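Local coordinates for protein tryptophane-5-halogenase (Microbispora sp. ATCC PTA-5024, PDB 5UAO) that probably uses reduced flavin to chlorinate a tryptophan of a lanthipeptide at the 5-position during biosynthesis of NAI-107, at residues 29-42 / 48-61. Numbering follows the deposited sequence.
Sequences IRTVGVIGGGTAGY and LKAKRPWLDVALVE. With FAD (flavin-adenine dinucleotide), chain E.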
ATOM      1  N   ILE A  29     -20.700  -9.488  23.111  1.00 37.04           N
ATOM      2  CA  ILE A  29     -19.463 -10.222  23.413  1.00 33.51           C
ATOM      3  C   ILE A  29     -18.873  -9.629  24.660  1.00 33.75           C
ATOM      4  O   ILE A  29     -18.276  -8.536  24.622  1.00 34.73           O
ATOM      5  CB  ILE A  29     -18.483 -10.180  22.217  1.00 34.86           C
ATOM      6  CG1 ILE A  29     -19.018 -11.160  21.151  1.00 40.91           C
ATOM      7  CG2 ILE A  29     -17.078 -10.574  22.639  1.00 35.93           C
ATOM      8  CD1 ILE A  29     -18.470 -10.973  19.763  1.00 45.32           C
ATOM      9  N   ARG A  30     -18.970 -10.392  25.747  1.00 31.17           N
ATOM     10  CA  ARG A  30     -18.595  -9.917  27.062  1.00 33.90           C
ATOM     11  C   ARG A  30     -17.366 -10.609  27.653  1.00 31.46           C
ATOM     12  O   ARG A  30     -16.705 -10.056  28.528  1.00 29.13           O
ATOM     13  CB  ARG A  30     -19.783 -10.138  28.041  1.00 37.21           C
ATOM     14  CG  ARG A  30     -21.039  -9.300  27.718  1.00 43.98           C
ATOM     15  CD  ARG A  30     -22.113  -9.440  28.803  1.00 46.76           C
ATOM     16  NE  ARG A  30     -23.408  -8.871  28.376  1.00 54.90           N
ATOM     17  CZ  ARG A  30     -23.672  -7.566  28.222  1.00 56.39           C
ATOM     18  NH1 ARG A  30     -22.724  -6.638  28.461  1.00 56.30           N
ATOM     19  NH2 ARG A  30     -24.898  -7.173  27.837  1.00 52.49           N
ATOM     20  N   THR A  31     -17.130 -11.864  27.275  1.00 30.83           N
ATOM     21  CA  THR A  31     -16.031 -12.656  27.837  1.00 30.89           C
ATOM     22  C   THR A  31     -15.123 -13.075  26.678  1.00 30.66           C
ATOM     23  O   THR A  31     -15.622 -13.469  25.668  1.00 28.95           O
ATOM     24  CB  THR A  31     -16.562 -13.939  28.534  1.00 32.13           C
ATOM     25  OG1 THR A  31     -17.129 -14.860  27.581  1.00 31.24           O
ATOM     26  CG2 THR A  31     -17.687 -13.547  29.529  1.00 35.71           C
ATOM     27  N   VAL A  32     -13.803 -13.062  26.890  1.00 31.10           N
ATOM     28  CA  VAL A  32     -12.843 -13.569  25.908  1.00 28.46           C
ATOM     29  C   VAL A  32     -11.920 -14.527  26.637  1.00 27.86           C
ATOM     30  O   VAL A  32     -11.444 -14.240  27.741  1.00 28.77           O
ATOM     31  CB  VAL A  32     -12.013 -12.443  25.266  1.00 27.73           C
ATOM     32  CG1 VAL A  32     -10.963 -13.018  24.361  1.00 28.30           C
ATOM     33  CG2 VAL A  32     -12.894 -11.440  24.519  1.00 32.13           C
ATOM     34  N   GLY A  33     -11.762 -15.682  26.037  1.00 25.38           N
ATOM     35  CA  GLY A  33     -10.817 -16.740  26.473  1.00 30.85           C
ATOM     36  C   GLY A  33      -9.578 -16.749  25.552  1.00 26.36           C
ATOM     37  O   GLY A  33      -9.662 -17.076  24.379  1.00 25.42           O
ATOM     38  N   VAL A  34      -8.453 -16.344  26.099  1.00 25.20           N
ATOM     39  CA  VAL A  34      -7.166 -16.436  25.440  1.00 23.26           C
ATOM     40  C   VAL A  34      -6.492 -17.777  25.794  1.00 25.44           C
ATOM     41  O   VAL A  34      -6.142 -18.078  26.971  1.00 25.62           O
ATOM     42  CB  VAL A  34      -6.293 -15.259  25.852  1.00 24.26           C
ATOM     43  CG1 VAL A  34      -4.864 -15.438  25.282  1.00 22.29           C
ATOM     44  CG2 VAL A  34      -6.993 -13.965  25.449  1.00 25.38           C
ATOM     45  N   ILE A  35      -6.372 -18.633  24.791  1.00 25.07           N
ATOM     46  CA  ILE A  35      -5.969 -19.994  25.052  1.00 27.43           C
ATOM     47  C   ILE A  35      -4.499 -20.170  24.789  1.00 29.53           C
ATOM     48  O   ILE A  35      -4.074 -20.278  23.624  1.00 25.09           O
ATOM     49  CB  ILE A  35      -6.754 -20.970  24.174  1.00 25.31           C
ATOM     50  CG1 ILE A  35      -8.241 -20.630  24.283  1.00 27.49           C
ATOM     51  CG2 ILE A  35      -6.469 -22.429  24.645  1.00 26.79           C
ATOM     52  CD1 ILE A  35      -8.776 -20.478  25.724  1.00 26.46           C
ATOM     53  N   GLY A  36      -3.717 -20.154  25.864  1.00 26.05           N
ATOM     54  CA  GLY A  36      -2.265 -20.155  25.754  1.00 26.19           C
ATOM     55  C   GLY A  36      -1.553 -19.011  26.465  1.00 24.62           C
ATOM     56  O   GLY A  36      -2.029 -17.893  26.479  1.00 30.12           O
ATOM     57  N   GLY A  37      -0.425 -19.326  27.096  1.00 24.44           N
ATOM     58  CA  GLY A  37       0.313 -18.379  27.960  1.00 27.35           C
ATOM     59  C   GLY A  37       1.774 -18.120  27.610  1.00 32.31           C
ATOM     60  O   GLY A  37       2.603 -17.923  28.472  1.00 35.27           O
ATOM     61  N   GLY A  38       2.121 -18.138  26.353  1.00 31.90           N
ATOM     62  CA  GLY A  38       3.457 -17.651  26.012  1.00 34.62           C
ATOM     63  C   GLY A  38       3.349 -16.151  25.772  1.00 32.46           C
ATOM     64  O   GLY A  38       2.394 -15.500  26.215  1.00 26.82           O
ATOM     65  N   THR A  39       4.285 -15.584  25.047  1.00 30.11           N
ATOM     66  CA  THR A  39       4.219 -14.151  24.824  1.00 29.69           C
ATOM     67  C   THR A  39       2.997 -13.800  23.975  1.00 27.38           C
ATOM     68  O   THR A  39       2.395 -12.759  24.169  1.00 25.57           O
ATOM     69  CB  THR A  39       5.500 -13.607  24.151  1.00 33.07           C
ATOM     70  OG1 THR A  39       5.682 -14.285  22.916  1.00 34.65           O
ATOM     71  CG2 THR A  39       6.740 -13.840  24.990  1.00 38.25           C
ATOM     72  N   ALA A  40       2.568 -14.672  23.045  1.00 23.12           N
ATOM     73  CA  ALA A  40       1.396 -14.339  22.256  1.00 24.12           C
ATOM     74  C   ALA A  40       0.168 -14.179  23.155  1.00 25.08           C
ATOM     75  O   ALA A  40      -0.624 -13.232  23.018  1.00 25.05           O
ATOM     76  CB  ALA A  40       1.156 -15.419  21.166  1.00 25.32           C
ATOM     77  N   GLY A  41      -0.014 -15.101  24.082  1.00 22.69           N
ATOM     78  CA  GLY A  41      -1.213 -15.119  24.889  1.00 24.32           C
ATOM     79  C   GLY A  41      -1.230 -13.912  25.850  1.00 23.78           C
ATOM     80  O   GLY A  41      -2.246 -13.212  25.958  1.00 24.33           O
ATOM     81  N   TYR A  42      -0.091 -13.634  26.472  1.00 23.80           N
ATOM     82  CA  TYR A  42      -0.045 -12.528  27.461  1.00 25.81           C
ATOM     83  C   TYR A  42      -0.183 -11.168  26.793  1.00 29.42           C
ATOM     84  O   TYR A  42      -0.943 -10.316  27.299  1.00 26.27           O
ATOM     85  CB  TYR A  42       1.153 -12.632  28.424  1.00 28.12           C
ATOM     86  CG  TYR A  42       0.839 -13.660  29.562  1.00 24.78           C
ATOM     87  CD1 TYR A  42       0.017 -13.314  30.609  1.00 28.34           C
ATOM     88  CD2 TYR A  42       1.281 -14.967  29.514  1.00 26.25           C
ATOM     89  CE1 TYR A  42      -0.338 -14.230  31.574  1.00 29.44           C
ATOM     90  CE2 TYR A  42       0.959 -15.880  30.497  1.00 28.77           C
ATOM     91  CZ  TYR A  42       0.135 -15.482  31.538  1.00 33.39           C
ATOM     92  OH  TYR A  42      -0.203 -16.340  32.549  1.00 32.88           O
ATOM     93  N   LEU A  48      -6.313  -6.668  25.188  1.00 25.98           N
ATOM     94  CA  LEU A  48      -7.733  -6.679  25.354  1.00 28.57           C
ATOM     95  C   LEU A  48      -8.197  -5.908  26.590  1.00 31.37           C
ATOM     96  O   LEU A  48      -9.140  -5.123  26.524  1.00 30.80           O
ATOM     97  CB  LEU A  48      -8.308  -8.089  25.423  1.00 29.00           C
ATOM     98  CG  LEU A  48      -8.315  -8.829  24.095  1.00 27.62           C
ATOM     99  CD1 LEU A  48      -8.388 -10.340  24.410  1.00 27.24           C
ATOM    100  CD2 LEU A  48      -9.466  -8.396  23.224  1.00 31.65           C
ATOM    101  N   LYS A  49      -7.586  -6.191  27.708  1.00 30.44           N
ATOM    102  CA  LYS A  49      -7.929  -5.514  28.931  1.00 34.14           C
ATOM    103  C   LYS A  49      -7.552  -3.992  28.901  1.00 40.32           C
ATOM    104  O   LYS A  49      -8.265  -3.211  29.495  1.00 36.81           O
ATOM    105  CB  LYS A  49      -7.269  -6.249  30.102  1.00 36.70           C
ATOM    106  CG  LYS A  49      -7.970  -6.111  31.440  1.00 42.21           C
ATOM    107  CD  LYS A  49      -9.368  -6.741  31.439  1.00 41.94           C
ATOM    108  CE  LYS A  49     -10.033  -6.510  32.783  1.00 42.27           C
ATOM    109  NZ  LYS A  49     -11.500  -6.694  32.640  1.00 42.17           N
ATOM    110  N   ALA A  50      -6.482  -3.577  28.199  1.00 35.57           N
ATOM    111  CA  ALA A  50      -6.082  -2.162  28.127  1.00 33.40           C
ATOM    112  C   ALA A  50      -7.068  -1.378  27.316  1.00 36.45           C
ATOM    113  O   ALA A  50      -7.439  -0.284  27.686  1.00 35.27           O
ATOM    114  CB  ALA A  50      -4.731  -1.998  27.446  1.00 31.81           C
ATOM    115  N   LYS A  51      -7.494  -1.932  26.186  1.00 32.70           N
ATOM    116  CA  LYS A  51      -8.312  -1.163  25.268  1.00 33.94           C
ATOM    117  C   LYS A  51      -9.799  -1.405  25.405  1.00 36.34           C
ATOM    118  O   LYS A  51     -10.555  -0.552  24.950  1.00 42.08           O
ATOM    119  CB  LYS A  51      -7.892  -1.410  23.838  1.00 35.27           C
ATOM    120  CG  LYS A  51      -6.456  -1.055  23.524  1.00 38.60           C
ATOM    121  CD  LYS A  51      -6.113   0.414  23.683  1.00 38.34           C
ATOM    122  CE  LYS A  51      -4.647   0.567  23.407  1.00 41.83           C
ATOM    123  NZ  LYS A  51      -4.092   1.868  23.808  1.00 44.17           N
ATOM    124  N   ARG A  52     -10.224  -2.522  26.027  1.00 34.12           N
ATOM    125  CA  ARG A  52     -11.627  -2.887  26.186  1.00 33.99           C
ATOM    126  C   ARG A  52     -11.813  -3.362  27.619  1.00 33.78           C
ATOM    127  O   ARG A  52     -12.088  -4.534  27.872  1.00 33.56           O
ATOM    128  CB  ARG A  52     -12.004  -4.006  25.211  1.00 37.23           C
ATOM    129  CG  ARG A  52     -11.956  -3.526  23.788  1.00 38.04           C
ATOM    130  CD  ARG A  52     -12.634  -4.493  22.899  1.00 42.91           C
ATOM    131  NE  ARG A  52     -12.399  -4.189  21.502  1.00 42.22           N
ATOM    132  CZ  ARG A  52     -13.348  -4.140  20.589  1.00 43.51           C
ATOM    133  NH1 ARG A  52     -14.623  -4.402  20.904  1.00 49.73           N
ATOM    134  NH2 ARG A  52     -13.029  -3.882  19.352  1.00 43.28           N
ATOM    135  N   PRO A  53     -11.593  -2.454  28.593  1.00 35.54           N
ATOM    136  CA  PRO A  53     -11.485  -2.903  29.959  1.00 30.59           C
ATOM    137  C   PRO A  53     -12.755  -3.459  30.521  1.00 29.98           C
ATOM    138  O   PRO A  53     -12.713  -4.183  31.503  1.00 37.92           O
ATOM    139  CB  PRO A  53     -11.070  -1.616  30.705  1.00 35.56           C
ATOM    140  CG  PRO A  53     -11.439  -0.518  29.793  1.00 37.01           C
ATOM    141  CD  PRO A  53     -11.105  -1.066  28.468  1.00 36.88           C
ATOM    142  N   TRP A  54     -13.868  -3.188  29.893  1.00 28.96           N
ATOM    143  CA  TRP A  54     -15.126  -3.832  30.266  1.00 34.79           C
ATOM    144  C   TRP A  54     -15.180  -5.358  29.985  1.00 37.68           C
ATOM    145  O   TRP A  54     -16.050  -6.030  30.517  1.00 35.56           O
ATOM    146  CB  TRP A  54     -16.320  -3.170  29.550  1.00 34.61           C
ATOM    147  CG  TRP A  54     -16.199  -3.141  28.113  1.00 37.28           C
ATOM    148  CD1 TRP A  54     -16.664  -4.073  27.227  1.00 35.45           C
ATOM    149  CD2 TRP A  54     -15.547  -2.121  27.339  1.00 37.79           C
ATOM    150  NE1 TRP A  54     -16.307  -3.693  25.936  1.00 40.19           N
ATOM    151  CE2 TRP A  54     -15.650  -2.488  25.989  1.00 37.02           C
ATOM    152  CE3 TRP A  54     -14.901  -0.919  27.666  1.00 45.58           C
ATOM    153  CZ2 TRP A  54     -15.131  -1.695  24.948  1.00 41.20           C
ATOM    154  CZ3 TRP A  54     -14.358  -0.132  26.628  1.00 47.74           C
ATOM    155  CH2 TRP A  54     -14.488  -0.529  25.289  1.00 42.49           C
ATOM    156  N   LEU A  55     -14.302  -5.884  29.128  1.00 33.92           N
ATOM    157  CA  LEU A  55     -14.340  -7.310  28.858  1.00 34.54           C
ATOM    158  C   LEU A  55     -13.876  -8.124  30.035  1.00 35.81           C
ATOM    159  O   LEU A  55     -12.975  -7.755  30.766  1.00 32.30           O
ATOM    160  CB  LEU A  55     -13.469  -7.662  27.689  1.00 34.80           C
ATOM    161  CG  LEU A  55     -13.931  -7.131  26.375  1.00 34.33           C
ATOM    162  CD1 LEU A  55     -12.922  -7.595  25.325  1.00 34.52           C
ATOM    163  CD2 LEU A  55     -15.343  -7.575  26.106  1.00 35.22           C
ATOM    164  N   ASP A  56     -14.503  -9.263  30.221  1.00 33.52           N
ATOM    165  CA  ASP A  56     -13.929 -10.229  31.115  1.00 34.98           C
ATOM    166  C   ASP A  56     -12.935 -11.102  30.321  1.00 35.59           C
ATOM    167  O   ASP A  56     -13.336 -11.853  29.450  1.00 29.55           O
ATOM    168  CB  ASP A  56     -15.015 -11.053  31.762  1.00 40.94           C
ATOM    169  CG  ASP A  56     -14.435 -12.079  32.690  1.00 51.93           C
ATOM    170  OD1 ASP A  56     -13.586 -11.686  33.504  1.00 65.31           O
ATOM    171  OD2 ASP A  56     -14.752 -13.273  32.565  1.00 60.77           O
ATOM    172  N   VAL A  57     -11.645 -11.000  30.622  1.00 31.22           N
ATOM    173  CA  VAL A  57     -10.633 -11.649  29.819  1.00 27.39           C
ATOM    174  C   VAL A  57      -9.950 -12.695  30.682  1.00 27.98           C
ATOM    175  O   VAL A  57      -9.427 -12.397  31.757  1.00 30.11           O
ATOM    176  CB  VAL A  57      -9.611 -10.623  29.327  1.00 31.25           C
ATOM    177  CG1 VAL A  57      -8.453 -11.312  28.612  1.00 30.34           C
ATOM    178  CG2 VAL A  57     -10.268  -9.601  28.405  1.00 31.50           C
ATOM    179  N   ALA A  58      -9.956 -13.935  30.217  1.00 28.39           N
ATOM    180  CA  ALA A  58      -9.395 -15.074  30.939  1.00 26.92           C
ATOM    181  C   ALA A  58      -8.261 -15.626  30.101  1.00 28.49           C
ATOM    182  O   ALA A  58      -8.413 -15.712  28.881  1.00 33.31           O
ATOM    183  CB  ALA A  58     -10.467 -16.137  31.108  1.00 30.99           C
ATOM    184  N   LEU A  59      -7.125 -15.935  30.712  1.00 25.69           N
ATOM    185  CA  LEU A  59      -6.066 -16.622  30.068  1.00 29.65           C
ATOM    186  C   LEU A  59      -5.997 -18.068  30.589  1.00 30.51           C
ATOM    187  O   LEU A  59      -5.808 -18.262  31.791  1.00 29.63           O
ATOM    188  CB  LEU A  59      -4.719 -15.873  30.276  1.00 29.43           C
ATOM    189  CG  LEU A  59      -3.579 -16.402  29.383  1.00 26.55           C
ATOM    190  CD1 LEU A  59      -2.608 -15.327  28.898  1.00 27.79           C
ATOM    191  CD2 LEU A  59      -2.787 -17.513  30.073  1.00 27.99           C
ATOM    192  N   VAL A  60      -6.067 -19.049  29.658  1.00 30.16           N
ATOM    193  CA  VAL A  60      -6.032 -20.488  29.920  1.00 29.29           C
ATOM    194  C   VAL A  60      -4.700 -21.093  29.460  1.00 29.52           C
ATOM    195  O   VAL A  60      -4.285 -20.916  28.325  1.00 29.65           O
ATOM    196  CB  VAL A  60      -7.168 -21.226  29.184  1.00 29.81           C
ATOM    197  CG1 VAL A  60      -7.162 -22.753  29.442  1.00 29.84           C
ATOM    198  CG2 VAL A  60      -8.553 -20.613  29.481  1.00 32.68           C
ATOM    199  N   GLU A  61      -3.991 -21.760  30.341  1.00 27.93           N
ATOM    200  CA  GLU A  61      -2.735 -22.393  29.955  1.00 29.44           C
ATOM    201  C   GLU A  61      -2.421 -23.646  30.774  1.00 31.21           C
ATOM    202  O   GLU A  61      -2.836 -23.810  31.951  1.00 33.37           O
ATOM    203  CB  GLU A  61      -1.553 -21.439  30.049  1.00 28.60           C
ATOM    204  CG  GLU A  61      -1.287 -20.912  31.427  1.00 32.39           C
ATOM    205  CD  GLU A  61      -0.035 -20.075  31.569  1.00 31.13           C
ATOM    206  OE1 GLU A  61       0.999 -20.354  30.935  1.00 43.93           O
ATOM    207  OE2 GLU A  61      -0.074 -19.123  32.349  1.00 36.39           O
TER
HETATM  208  PA  FAD E 601       4.189 -20.836  22.713  1.00 32.79           P
HETATM  209  O1A FAD E 601       5.297 -20.019  23.379  1.00 37.55           O
HETATM  210  O2A FAD E 601       4.457 -22.188  22.026  1.00 33.33           O
HETATM  211  O5B FAD E 601       2.942 -20.972  23.720  1.00 37.74           O
HETATM  212  C5B FAD E 601       1.870 -21.882  23.577  1.00 31.35           C
HETATM  213  C4B FAD E 601       1.050 -21.817  24.853  1.00 31.55           C
HETATM  214  O4B FAD E 601      -0.101 -22.582  24.485  1.00 31.50           O
HETATM  215  C3B FAD E 601       1.637 -22.462  26.125  1.00 31.20           C
HETATM  216  O3B FAD E 601       1.361 -21.650  27.375  1.00 29.91           O
HETATM  217  C2B FAD E 601       0.919 -23.813  26.204  1.00 34.57           C
HETATM  218  O2B FAD E 601       0.788 -24.389  27.567  1.00 34.22           O
HETATM  219  C1B FAD E 601      -0.427 -23.444  25.580  1.00 31.32           C
HETATM  220  N9A FAD E 601      -1.162 -24.647  25.125  1.00 35.00           N
HETATM  221  C8A FAD E 601      -0.853 -25.439  24.054  1.00 35.38           C
HETATM  222  N7A FAD E 601      -1.777 -26.433  23.948  1.00 34.42           N
HETATM  223  C5A FAD E 601      -2.652 -26.274  24.972  1.00 32.01           C
HETATM  224  C6A FAD E 601      -3.806 -27.023  25.456  1.00 31.36           C
HETATM  225  N6A FAD E 601      -4.219 -28.138  24.783  1.00 31.74           N
HETATM  226  N1A FAD E 601      -4.443 -26.543  26.514  1.00 33.27           N
HETATM  227  C2A FAD E 601      -4.062 -25.426  27.166  1.00 34.96           C
HETATM  228  N3A FAD E 601      -2.998 -24.718  26.785  1.00 34.28           N
HETATM  229  C4A FAD E 601      -2.277 -25.104  25.715  1.00 32.21           C
HETATM  230  N1  FAD E 601      10.276 -13.941  17.718  1.00 39.47           N
HETATM  231  C2  FAD E 601      10.851 -12.697  17.845  1.00 41.62           C
HETATM  232  O2  FAD E 601      10.127 -11.651  17.877  1.00 31.15           O
HETATM  233  N3  FAD E 601      12.199 -12.550  17.955  1.00 37.87           N
HETATM  234  C4  FAD E 601      13.059 -13.588  17.952  1.00 39.80           C
HETATM  235  O4  FAD E 601      14.303 -13.341  18.042  1.00 34.89           O
HETATM  236  C4X FAD E 601      12.481 -14.968  17.822  1.00 36.66           C
HETATM  237  N5  FAD E 601      13.244 -16.093  17.741  1.00 41.47           N
HETATM  238  C5X FAD E 601      12.705 -17.330  17.619  1.00 35.51           C
HETATM  239  C6  FAD E 601      13.544 -18.434  17.543  1.00 37.06           C
HETATM  240  C7  FAD E 601      13.035 -19.710  17.384  1.00 35.95           C
HETATM  241  C7M FAD E 601      13.907 -20.930  17.325  1.00 34.41           C
HETATM  242  C8  FAD E 601      11.589 -19.915  17.352  1.00 40.44           C
HETATM  243  C8M FAD E 601      11.047 -21.320  17.192  1.00 45.28           C
HETATM  244  C9  FAD E 601      10.750 -18.815  17.417  1.00 41.77           C
HETATM  245  C9A FAD E 601      11.225 -17.506  17.529  1.00 37.74           C
HETATM  246  N10 FAD E 601      10.357 -16.360  17.576  1.00 38.01           N
HETATM  247  C10 FAD E 601      10.995 -15.085  17.706  1.00 39.03           C
HETATM  248  C1' FAD E 601       8.862 -16.376  17.601  1.00 43.27           C
HETATM  249  C2' FAD E 601       8.531 -16.112  19.148  1.00 45.31           C
HETATM  250  O2' FAD E 601       9.315 -17.112  19.787  1.00 49.86           O
HETATM  251  C3' FAD E 601       7.274 -16.429  20.035  1.00 54.39           C
HETATM  252  O3' FAD E 601       7.361 -16.465  21.509  1.00 40.54           O
HETATM  253  C4' FAD E 601       7.040 -17.911  19.990  1.00 61.54           C
HETATM  254  O4' FAD E 601       7.936 -18.554  19.033  1.00 49.34           O
HETATM  255  C5' FAD E 601       5.527 -18.075  19.841  1.00 52.71           C
HETATM  256  O5' FAD E 601       4.880 -17.729  21.031  1.00 37.04           O
HETATM  257  P   FAD E 601       3.430 -18.464  21.217  1.00 35.42           P
HETATM  258  O1P FAD E 601       2.667 -18.394  19.964  1.00 31.95           O
HETATM  259  O2P FAD E 601       2.879 -17.732  22.434  1.00 34.83           O
HETATM  260  O3P FAD E 601       3.577 -20.016  21.435  1.00 34.32           O
HETATM  261  O   HOH W   1       3.231 -18.836  30.749  1.00 32.52           O
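Y42 and L59 meet where the FAD-binding beta-alpha-beta unit is closely packed, a worked example of how a Rossmann-type fold builds a dinucleotide site at the C-terminal ends of parallel strands. Strands 31-35 and 56-61 run side by side in parallel, joined by a ladder of alternating backbone hydrogen bonds from R30 O to V60 O and linked through helix 39-51. On the face looking at that helix, L48 CD1 lies 3.7 Å from V32 CG1 and also reaches V34 CG2, while L55 CD1 closes on V32 CG2. Farther along, the CG of L59 stands anti to its backbone N (chi1 -169°), carrying the branch toward Y42. Its CD1 sits over the centre of the Y42 ring, 3.6 Å from the centroid, in a CH-pi contact. G41 belongs to this packing: a side chain there would run into G36 O, in keeping with the GxGxxG pattern of G36, G38 and G41. The other end is looser; R30 is exposed and points away from strand 56-61 at its start, its guanidinium bonded to A22 O, and D56 pairs with R195 in a salt bridge.

Beside the adenosine ribose of FAD, Y42 OH donates to E61 OE2 at 2.8 Å, meeting it on the syn side but 34° out of the carboxylate plane; H196 also bonds this oxygen. Exchanging the tyrosine for a phenylalanine would probably keep the face against L59 but leave E61 without one of its anchors, its carboxylate freer to turn. The other oxygen, OE1, receives a water that also donates to G37 O. G37 N bonds FAD O3B at 2.9 Å, and A40 N donates to FAD O2P near the helix start, where the helix dipole would probably help to stabilise the phosphate's negative charge.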